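Local coordinates for glycerol dehydratase (Clostridium butyricum, PDB 1R9D), which probably acts as a lyase of the glycyl-radical family, dehydrating glycerol without the help of vitamin B12, at residues A[745-748]-A[753-756]; A[766-769]-A[775-778]. One frame throughout, in Å; residues are numbered along the deposited sequence.

Interaction 1: A[745-748]-A[753-756]; sequences LAAQ and KYQD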
# COMPACT_ATOMS: atom_id res chain seq x y z
N LEU A 745 36.66 -6.92 38.58
CA LEU A 745 36.07 -6.79 39.91
C LEU A 745 36.33 -5.40 40.47
O LEU A 745 35.47 -4.83 41.15
CB LEU A 745 36.64 -7.85 40.85
CG LEU A 745 36.27 -9.30 40.52
CD1 LEU A 745 36.93 -10.24 41.52
CD2 LEU A 745 34.76 -9.47 40.56
N ALA A 746 37.50 -4.85 40.18
CA ALA A 746 37.87 -3.52 40.66
C ALA A 746 37.00 -2.46 39.99
O ALA A 746 36.65 -1.45 40.60
CB ALA A 746 39.33 -3.25 40.37
N ALA A 747 36.66 -2.71 38.73
CA ALA A 747 35.83 -1.80 37.95
C ALA A 747 34.41 -1.72 38.49
O ALA A 747 33.75 -0.68 38.37
CB ALA A 747 35.80 -2.23 36.48
N GLN A 748 33.93 -2.80 39.08
CA GLN A 748 32.58 -2.81 39.64
C GLN A 748 32.54 -2.00 40.93
O GLN A 748 31.54 -1.34 41.23
CB GLN A 748 32.12 -4.24 39.94
CG GLN A 748 31.91 -5.10 38.71
CD GLN A 748 31.23 -6.41 39.04
OE1 GLN A 748 31.75 -7.21 39.81
NE2 GLN A 748 30.05 -6.62 38.46
N LYS A 753 37.29 4.92 38.27
CA LYS A 753 38.70 4.67 38.01
C LYS A 753 38.97 3.82 36.77
O LYS A 753 40.12 3.67 36.35
CB LYS A 753 39.35 3.99 39.22
CG LYS A 753 39.17 4.73 40.54
CD LYS A 753 39.80 6.12 40.49
CE LYS A 753 39.63 6.85 41.82
NZ LYS A 753 40.21 8.22 41.78
N TYR A 754 37.91 3.27 36.18
CA TYR A 754 38.06 2.42 34.99
C TYR A 754 37.17 2.81 33.81
O TYR A 754 36.56 1.95 33.17
CB TYR A 754 37.78 0.96 35.37
CG TYR A 754 38.74 0.42 36.40
CD1 TYR A 754 38.58 0.70 37.76
CD2 TYR A 754 39.86 -0.32 36.02
CE1 TYR A 754 39.50 0.27 38.70
CE2 TYR A 754 40.79 -0.76 36.95
CZ TYR A 754 40.61 -0.46 38.29
OH TYR A 754 41.54 -0.87 39.21
N GLN A 755 37.10 4.10 33.51
CA GLN A 755 36.27 4.57 32.41
C GLN A 755 36.67 4.05 31.03
O GLN A 755 35.82 3.88 30.16
CB GLN A 755 36.25 6.10 32.39
CG GLN A 755 35.38 6.72 33.46
CD GLN A 755 35.41 8.23 33.44
OE1 GLN A 755 35.15 8.86 32.40
NE2 GLN A 755 35.74 8.83 34.58
N ASP A 756 37.96 3.79 30.83
CA ASP A 756 38.44 3.32 29.53
C ASP A 756 38.54 1.80 29.39
O ASP A 756 39.04 1.31 28.39
CB ASP A 756 39.80 3.95 29.24
CG ASP A 756 40.92 3.31 30.05
OD1 ASP A 756 40.70 3.03 31.25
OD2 ASP A 756 42.01 3.09 29.49
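Tyr754 lays its ring across the C-terminal half of helix 741-749, where two neighbouring alanines, Ala746 and Ala747, receive it. The case illustrates how a flat aromatic group can settle on a helix where the helix offers nothing larger than a methyl. The backbones come closest at Ala747 and Tyr754, whose CA atoms are 5.6 Å apart, and the ring then runs from Ala747 at its root to Ala746 at its hydroxyl end. At the root, CB of Ala747 meets CB of Tyr754 at 3.9 Å. Further out, the ring atom CD1 of Tyr754 sits 3.7 Å from CA of Ala747, and one face of the ring lies over the backbone there: N of Ala747 stands 4.0 Å from the ring plane, displaced toward the rim. The methyl of Ala746 comes in obliquely at the far end, with its CB 3.7 Å from CZ of Tyr754 and 3.4 Å from OH of the same residue. The first torsion of Tyr754 explains this course: CG is anti to the carbonyl carbon (chi1 -62°), which swings the ring across to the helix while the chain goes on toward strand 758-760. Close by, the methyl of Ala747 also touches Leu757 and Phe768, so this small side chain is buried among several larger neighbours, whereas Ala746 and Tyr754 keep some exposure to solvent. Between the two segments the contact is apolar in kind, made of methyl groups, ring carbons and helix backbone, and it buries 138 Å² in all. Its chemistry implies that the fit depends on shape and van der Waals contact, with the phenol oxygen meeting a methyl carbon of Ala746 and no polar bond linking the two segments.

Interaction 2: A[766-769]-A[775-778]; sequences AQFI and IQND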
# COMPACT_ATOMS: atom_id res chain seq x y z
N ALA A 766 32.38 -3.54 24.66
CA ALA A 766 31.69 -2.44 25.31
C ALA A 766 32.50 -1.87 26.45
O ALA A 766 33.42 -2.50 26.96
CB ALA A 766 30.34 -2.91 25.83
N GLN A 767 32.14 -0.65 26.84
CA GLN A 767 32.77 0.01 27.97
C GLN A 767 32.18 -0.73 29.16
O GLN A 767 30.98 -0.63 29.43
CB GLN A 767 32.36 1.49 27.99
CG GLN A 767 32.78 2.25 29.24
CD GLN A 767 32.30 3.69 29.21
OE1 GLN A 767 31.18 3.97 28.77
NE2 GLN A 767 33.13 4.61 29.69
N PHE A 768 33.02 -1.50 29.84
CA PHE A 768 32.57 -2.30 30.97
C PHE A 768 31.64 -1.59 31.96
O PHE A 768 30.60 -2.15 32.33
CB PHE A 768 33.79 -2.85 31.72
CG PHE A 768 33.45 -3.85 32.78
CD1 PHE A 768 33.00 -5.12 32.44
CD2 PHE A 768 33.55 -3.52 34.13
CE1 PHE A 768 32.66 -6.05 33.42
CE2 PHE A 768 33.21 -4.44 35.12
CZ PHE A 768 32.77 -5.71 34.76
N ILE A 769 31.97 -0.37 32.37
CA ILE A 769 31.14 0.34 33.33
C ILE A 769 29.79 0.82 32.81
O ILE A 769 28.98 1.33 33.58
CB ILE A 769 31.89 1.55 33.96
CG1 ILE A 769 32.19 2.61 32.89
CG2 ILE A 769 33.18 1.08 34.62
CD1 ILE A 769 32.76 3.90 33.46
N ILE A 775 24.97 -8.28 33.42
CA ILE A 775 25.77 -8.63 32.26
C ILE A 775 27.25 -8.65 32.65
O ILE A 775 28.01 -9.50 32.18
CB ILE A 775 25.54 -7.62 31.11
CG1 ILE A 775 24.06 -7.69 30.69
CG2 ILE A 775 26.46 -7.92 29.93
CD1 ILE A 775 23.63 -6.56 29.77
N GLN A 776 27.65 -7.73 33.53
CA GLN A 776 29.03 -7.70 33.99
C GLN A 776 29.35 -9.03 34.68
O GLN A 776 30.40 -9.63 34.44
CB GLN A 776 29.26 -6.57 34.99
CG GLN A 776 29.09 -5.17 34.45
CD GLN A 776 29.44 -4.13 35.49
OE1 GLN A 776 29.22 -4.34 36.68
NE2 GLN A 776 29.98 -3.00 35.05
N ASN A 777 28.44 -9.47 35.54
CA ASN A 777 28.63 -10.72 36.27
C ASN A 777 28.64 -11.95 35.38
O ASN A 777 29.36 -12.91 35.65
CB ASN A 777 27.55 -10.88 37.35
CG ASN A 777 27.70 -9.87 38.48
OD1 ASN A 777 28.78 -9.32 38.69
ND2 ASN A 777 26.62 -9.64 39.22
N ASP A 778 27.85 -11.93 34.31
CA ASP A 778 27.82 -13.07 33.40
C ASP A 778 29.19 -13.21 32.73
O ASP A 778 29.71 -14.31 32.59
CB ASP A 778 26.73 -12.89 32.34
CG ASP A 778 26.55 -14.13 31.47
OD1 ASP A 778 26.56 -14.00 30.22
OD2 ASP A 778 26.39 -15.24 32.03
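The backbone of 766-769 leaves strand 765-767 in extended form and tightens into a 3-10 turn at Phe768 and Ile769, while 775-778 is regular helix from within 773-781. The nearest CA atoms, those of Phe768 and Gln776, are still 7.1 Å apart, so side chains must bridge the gap. Gln776 does so twice over. Its amide nitrogen NE2 donates to the backbone O of Phe768 at 2.9 Å, with a nearly straight N-H...O angle of 165°. The oxygen lies in the plane of the donating amide, yet the donor approaches from above the carbonyl plane, 47° out of it. The same amide is stacked on the Phe768 ring, the two planes nearly parallel, with NE2 of Gln776 3.5 Å from CE2 of Phe768 and offset toward the rim. Behind it, the methylene CG of Gln776 makes a CH-pi contact over that ring, 4.1 Å from its centroid. Extension of the glutamine beyond CG (chi2 -175°) lets methylenes and amide spread across the ring together. The other end of the amide is held too, since OE1 of Gln776 accepts from NE2 of Gln748, and with both ends bonded the rotation of this buried group is fixed. Phe768 in turn packs on Leu744, Ala747 and Gln748 of helix 741-749. An amide-aromatic stack combined with a side-chain-to-backbone bond here joins the end of a two-stranded antiparallel hairpin, part of the glycine-radical region of this pyruvate formate lyase-like protein, to the last helix of the chain.

How the interactions relate
Followed from the N terminus, the chain runs through helix 741-749, turns back over four residues and closes interaction 1 on the loop 753-756. It then forms the hairpin of strands 758-760 and 765-767, whose intervening turn carries Gly763, the predicted radical site, here without the radical. Interaction 2 follows, closing a second short loop between the end of the hairpin and helix 773-781. The loops are in series, neither nesting nor crossing, but the centres of interactions 1 and 2 lie about 10 Å apart and the two touch. Gln755 probably bonds to Gln767, tying loop to strand, and Gln748 to Asn777, tying helix to helix, while Ala747 packs on Phe768 at the hairpin end.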